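Long-range contact in shikimate dehydrogenase (NADP(+)) (Peptoclostridium difficile, PDB 5DZS), which probably catalyses the reversible NADPH-linked reduction of 3-dehydroshikimate to shikimate on the route to chorismate and the aromatic amino acids: residues F203-E215 and K227-Q239. Residues are numbered along the deposited sequence; the frame is centred on the assembly and turned at random.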
loop_
_atom_site.group_PDB
_atom_site.type_symbol
_atom_site.label_atom_id
_atom_site.label_comp_id
_atom_site.label_asym_id
_atom_site.label_seq_id
_atom_site.Cartn_x
_atom_site.Cartn_y
_atom_site.Cartn_z
ATOM N N PHE B 203 -9.317 35.733 9.174
ATOM C CA PHE B 203 -9.017 34.690 8.187
ATOM C C PHE B 203 -10.134 34.589 7.164
ATOM O O PHE B 203 -11.257 35.009 7.434
ATOM C CB PHE B 203 -8.735 33.345 8.891
ATOM C CG PHE B 203 -7.486 33.385 9.717
ATOM C CD1 PHE B 203 -7.511 33.908 11.002
ATOM C CD2 PHE B 203 -6.269 32.988 9.184
ATOM C CE1 PHE B 203 -6.348 34.005 11.751
ATOM C CE2 PHE B 203 -5.107 33.071 9.929
ATOM C CZ PHE B 203 -5.145 33.583 11.213
ATOM N N ASP B 204 -9.801 34.072 5.984
ATOM C CA ASP B 204 -10.757 33.909 4.881
ATOM C C ASP B 204 -11.373 32.514 4.799
ATOM O O ASP B 204 -12.522 32.366 4.372
ATOM C CB ASP B 204 -10.065 34.180 3.539
ATOM C CG ASP B 204 -9.639 35.621 3.370
ATOM O OD1 ASP B 204 -10.278 36.526 3.953
ATOM O OD2 ASP B 204 -8.668 35.852 2.622
ATOM N N ILE B 205 -10.607 31.501 5.202
ATOM C CA ILE B 205 -11.039 30.102 5.093
ATOM C C ILE B 205 -10.852 29.382 6.422
ATOM O O ILE B 205 -9.793 29.497 7.043
ATOM C CB ILE B 205 -10.200 29.369 4.025
ATOM C CG1 ILE B 205 -10.285 30.116 2.679
ATOM C CG2 ILE B 205 -10.643 27.916 3.888
ATOM C CD1 ILE B 205 -9.319 29.606 1.629
ATOM N N LEU B 206 -11.899 28.702 6.880
ATOM C CA LEU B 206 -11.828 27.906 8.095
ATOM C C LEU B 206 -11.923 26.435 7.751
ATOM O O LEU B 206 -12.832 26.021 7.035
ATOM C CB LEU B 206 -12.960 28.217 9.075
ATOM C CG LEU B 206 -12.893 29.483 9.916
ATOM C CD1 LEU B 206 -13.105 30.705 9.043
ATOM C CD2 LEU B 206 -13.950 29.406 11.010
ATOM N N ILE B 207 -10.992 25.644 8.268
ATOM C CA ILE B 207 -11.036 24.203 8.076
ATOM C C ILE B 207 -11.105 23.559 9.448
ATOM O O ILE B 207 -10.252 23.798 10.298
ATOM C CB ILE B 207 -9.805 23.683 7.309
ATOM C CG1 ILE B 207 -9.759 24.342 5.921
ATOM C CG2 ILE B 207 -9.848 22.160 7.200
ATOM C CD1 ILE B 207 -8.498 24.049 5.143
ATOM N N ASP B 208 -12.135 22.755 9.676
ATOM C CA ASP B 208 -12.265 22.073 10.962
ATOM C C ASP B 208 -12.152 20.574 10.732
ATOM O O ASP B 208 -12.929 20.017 9.983
ATOM C CB ASP B 208 -13.608 22.429 11.618
ATOM C CG ASP B 208 -13.648 22.090 13.108
ATOM O OD1 ASP B 208 -12.711 21.417 13.608
ATOM O OD2 ASP B 208 -14.607 22.522 13.780
ATOM N N LEU B 209 -11.184 19.926 11.368
ATOM C CA LEU B 209 -11.027 18.480 11.187
ATOM C C LEU B 209 -12.096 17.703 11.940
ATOM O O LEU B 209 -12.301 16.509 11.685
ATOM C CB LEU B 209 -9.626 18.017 11.578
ATOM C CG LEU B 209 -8.474 18.674 10.809
ATOM C CD1 LEU B 209 -7.140 18.018 11.140
ATOM C CD2 LEU B 209 -8.723 18.671 9.304
ATOM N N ILE B 210 -12.784 18.371 12.854
ATOM C CA ILE B 210 -13.853 17.748 13.612
ATOM C C ILE B 210 -15.095 17.624 12.755
ATOM O O ILE B 210 -15.355 18.443 11.870
ATOM C CB ILE B 210 -14.234 18.595 14.849
ATOM C CG1 ILE B 210 -13.038 18.747 15.803
ATOM C CG2 ILE B 210 -15.432 17.998 15.572
ATOM C CD1 ILE B 210 -12.471 17.441 16.329
ATOM N N TYR B 211 -15.851 16.565 12.996
ATOM C CA TYR B 211 -17.131 16.417 12.345
ATOM C C TYR B 211 -18.179 16.097 13.392
ATOM O O TYR B 211 -18.007 15.182 14.194
ATOM C CB TYR B 211 -17.161 15.320 11.281
ATOM C CG TYR B 211 -18.586 15.106 10.828
ATOM C CD1 TYR B 211 -19.240 16.071 10.066
ATOM C CD2 TYR B 211 -19.301 13.976 11.211
ATOM C CE1 TYR B 211 -20.553 15.906 9.668
ATOM C CE2 TYR B 211 -20.617 13.801 10.822
ATOM C CZ TYR B 211 -21.240 14.770 10.053
ATOM O OH TYR B 211 -22.545 14.594 9.658
ATOM N N ASN B 212 -19.248 16.883 13.388
ATOM C CA ASN B 212 -20.387 16.634 14.247
ATOM C C ASN B 212 -21.645 17.043 13.476
ATOM O O ASN B 212 -21.711 18.141 12.910
ATOM C CB ASN B 212 -20.268 17.357 15.595
ATOM C CG ASN B 212 -20.151 18.858 15.455
ATOM O OD1 ASN B 212 -19.859 19.375 14.376
ATOM N ND2 ASN B 212 -20.370 19.569 16.556
ATOM N N PRO B 213 -22.626 16.135 13.396
ATOM C CA PRO B 213 -23.870 16.436 12.702
ATOM C C PRO B 213 -24.473 17.804 13.047
ATOM O O PRO B 213 -25.046 18.450 12.175
ATOM C CB PRO B 213 -24.794 15.311 13.167
ATOM C CG PRO B 213 -23.879 14.148 13.372
ATOM C CD PRO B 213 -22.543 14.714 13.787
ATOM N N GLY B 214 -24.322 18.244 14.298
ATOM C CA GLY B 214 -24.890 19.528 14.751
ATOM C C GLY B 214 -24.100 20.790 14.419
ATOM O O GLY B 214 -24.512 21.898 14.787
ATOM N N GLU B 215 -22.966 20.622 13.738
ATOM C CA GLU B 215 -22.095 21.730 13.324
ATOM C C GLU B 215 -21.355 22.386 14.491
ATOM O O GLU B 215 -21.956 22.779 15.493
ATOM C CB GLU B 215 -22.863 22.794 12.532
ATOM C CG GLU B 215 -21.947 23.839 11.915
ATOM C CD GLU B 215 -22.673 24.761 10.967
ATOM O OE1 GLU B 215 -23.858 25.065 11.219
ATOM O OE2 GLU B 215 -22.050 25.191 9.974
ATOM N N LYS B 227 -17.593 33.489 5.644
ATOM C CA LYS B 227 -16.274 32.930 5.359
ATOM C C LYS B 227 -16.446 31.568 4.727
ATOM O O LYS B 227 -17.514 30.966 4.830
ATOM C CB LYS B 227 -15.433 32.813 6.640
ATOM C CG LYS B 227 -15.178 34.138 7.353
ATOM C CD LYS B 227 -14.398 35.117 6.481
ATOM C CE LYS B 227 -14.260 36.498 7.118
ATOM N NZ LYS B 227 -13.470 36.499 8.378
ATOM N N LYS B 228 -15.406 31.098 4.044
ATOM C CA LYS B 228 -15.421 29.765 3.443
ATOM C C LYS B 228 -15.156 28.764 4.565
ATOM O O LYS B 228 -14.215 28.936 5.334
ATOM C CB LYS B 228 -14.371 29.657 2.332
ATOM C CG LYS B 228 -14.335 28.316 1.616
ATOM C CD LYS B 228 -13.411 28.364 0.408
ATOM C CE LYS B 228 -13.161 26.984 -0.189
ATOM N NZ LYS B 228 -14.408 26.251 -0.543
ATOM N N THR B 229 -16.012 27.753 4.687
ATOM C CA THR B 229 -15.864 26.726 5.727
ATOM C C THR B 229 -15.848 25.318 5.157
ATOM O O THR B 229 -16.419 25.053 4.108
ATOM C CB THR B 229 -17.013 26.775 6.747
ATOM O OG1 THR B 229 -18.267 26.568 6.077
ATOM C CG2 THR B 229 -17.021 28.091 7.485
ATOM N N CYS B 230 -15.203 24.407 5.885
ATOM C CA CYS B 230 -15.109 23.017 5.482
ATOM C C CYS B 230 -15.015 22.178 6.749
ATOM O O CYS B 230 -14.166 22.471 7.599
ATOM C CB CYS B 230 -13.862 22.836 4.624
ATOM S SG CYS B 230 -13.614 21.173 3.991
ATOM N N ASP B 231 -15.884 21.167 6.890
ATOM C CA ASP B 231 -15.843 20.280 8.068
ATOM C C ASP B 231 -15.003 19.042 7.784
ATOM O O ASP B 231 -14.426 18.905 6.706
ATOM C CB ASP B 231 -17.239 19.950 8.648
ATOM C CG ASP B 231 -18.079 19.020 7.772
ATOM O OD1 ASP B 231 -17.534 18.211 6.996
ATOM O OD2 ASP B 231 -19.321 19.079 7.913
ATOM N N GLY B 232 -14.900 18.165 8.768
ATOM C CA GLY B 232 -13.991 17.039 8.624
ATOM C C GLY B 232 -14.535 15.787 8.000
ATOM O O GLY B 232 -13.782 14.835 7.830
ATOM N N LEU B 233 -15.814 15.781 7.612
ATOM C CA LEU B 233 -16.419 14.512 7.160
ATOM C C LEU B 233 -15.771 13.905 5.921
ATOM O O LEU B 233 -15.519 12.697 5.878
ATOM C CB LEU B 233 -17.929 14.652 6.968
ATOM C CG LEU B 233 -18.678 13.363 6.612
ATOM C CD1 LEU B 233 -18.501 12.272 7.669
ATOM C CD2 LEU B 233 -20.154 13.671 6.401
ATOM N N TYR B 234 -15.482 14.708 4.909
ATOM C CA TYR B 234 -14.900 14.141 3.696
ATOM C C TYR B 234 -13.574 13.447 4.005
ATOM O O TYR B 234 -13.274 12.374 3.484
ATOM C CB TYR B 234 -14.716 15.231 2.627
ATOM C CG TYR B 234 -14.464 14.709 1.240
ATOM C CD1 TYR B 234 -15.523 14.293 0.445
ATOM C CD2 TYR B 234 -13.180 14.633 0.715
ATOM C CE1 TYR B 234 -15.313 13.823 -0.829
ATOM C CE2 TYR B 234 -12.965 14.158 -0.576
ATOM C CZ TYR B 234 -14.034 13.759 -1.335
ATOM O OH TYR B 234 -13.886 13.282 -2.629
ATOM N N MET B 235 -12.773 14.077 4.853
ATOM C CA MET B 235 -11.493 13.523 5.252
ATOM C C MET B 235 -11.705 12.224 6.017
ATOM O O MET B 235 -10.992 11.240 5.815
ATOM C CB MET B 235 -10.715 14.531 6.087
ATOM C CG MET B 235 -9.427 14.004 6.645
ATOM S SD MET B 235 -8.503 15.402 7.287
ATOM C CE MET B 235 -7.163 14.549 8.125
ATOM N N LEU B 236 -12.698 12.199 6.893
ATOM C CA LEU B 236 -12.958 10.972 7.649
ATOM C C LEU B 236 -13.305 9.797 6.721
ATOM O O LEU B 236 -12.908 8.663 6.942
ATOM C CB LEU B 236 -14.085 11.170 8.666
ATOM C CG LEU B 236 -13.780 12.076 9.856
ATOM C CD1 LEU B 236 -15.011 12.225 10.729
ATOM C CD2 LEU B 236 -12.605 11.545 10.675
ATOM N N VAL B 237 -14.099 10.050 5.696
ATOM C CA VAL B 237 -14.465 8.987 4.775
ATOM C C VAL B 237 -13.238 8.569 3.955
ATOM O O VAL B 237 -12.977 7.380 3.763
ATOM C CB VAL B 237 -15.642 9.414 3.866
ATOM C CG1 VAL B 237 -15.967 8.293 2.894
ATOM C CG2 VAL B 237 -16.866 9.746 4.690
ATOM N N GLY B 238 -12.478 9.536 3.459
ATOM C CA GLY B 238 -11.274 9.183 2.695
ATOM C C GLY B 238 -10.284 8.384 3.498
ATOM O O GLY B 238 -9.710 7.412 2.983
ATOM N N GLN B 239 -10.067 8.791 4.746
ATOM C CA GLN B 239 -9.141 8.036 5.613
ATOM C C GLN B 239 -9.643 6.622 5.886
ATOM O O GLN B 239 -8.842 5.663 5.987
ATOM C CB GLN B 239 -8.954 8.772 6.895
ATOM C CG GLN B 239 -8.216 10.037 6.694
ATOM C CD GLN B 239 -7.974 10.716 8.015
ATOM O OE1 GLN B 239 -8.918 11.092 8.749
ATOM N NE2 GLN B 239 -6.709 10.875 8.343
HETATM O O HOH W 1 -11.317 14.886 9.724
#
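F203 offers its carbonyl O to K227 NZ at 2.8 Å; the lysine chain, bent at chi2 (-62°) and chi4 (64°), curls back to deliver the ammonium, which also reaches the carbonyl of Q201. K228 N bonds to D204 O, and I205, L206 and I207 then pair in parallel with K228, T229 and C230. L206 N to K228 O (2.8 Å) and D208 N to C230 O (2.9 Å) are nearly straight, whereas C230 N to L206 O is weak. I205 CG1 lies alongside K228 CB, and on the other face L206 CD1 rests on K227 CB. D208 OD1 accepts I210 N in an Asx turn and also N180 ND2. Just beyond the strand, L209 CD2 lies 3.8 Å from M235 SD of the helix, while one water bridges L209 O and G232 O. I210 O accepts G232 N from above its carbonyl plane. L233 CB sits over one face of the Y211 ring, 4.0 Å from the centroid, a CH-pi contact shifted toward the rim; D231 OD2 lies at the ring edge, its carboxylate turned 74° from the ring. D231 OD1 in turn caps L233 N at the helix start, and Y211 CB touches L236 CD1. Strands 205-208 and 228-230, joined by helix 217-224, form the last beta-alpha-beta unit of the Rossmann-type NADP-binding domain; at their C-terminal ends L209 and G232 probably contact NADP(+) and Y211 shikimate.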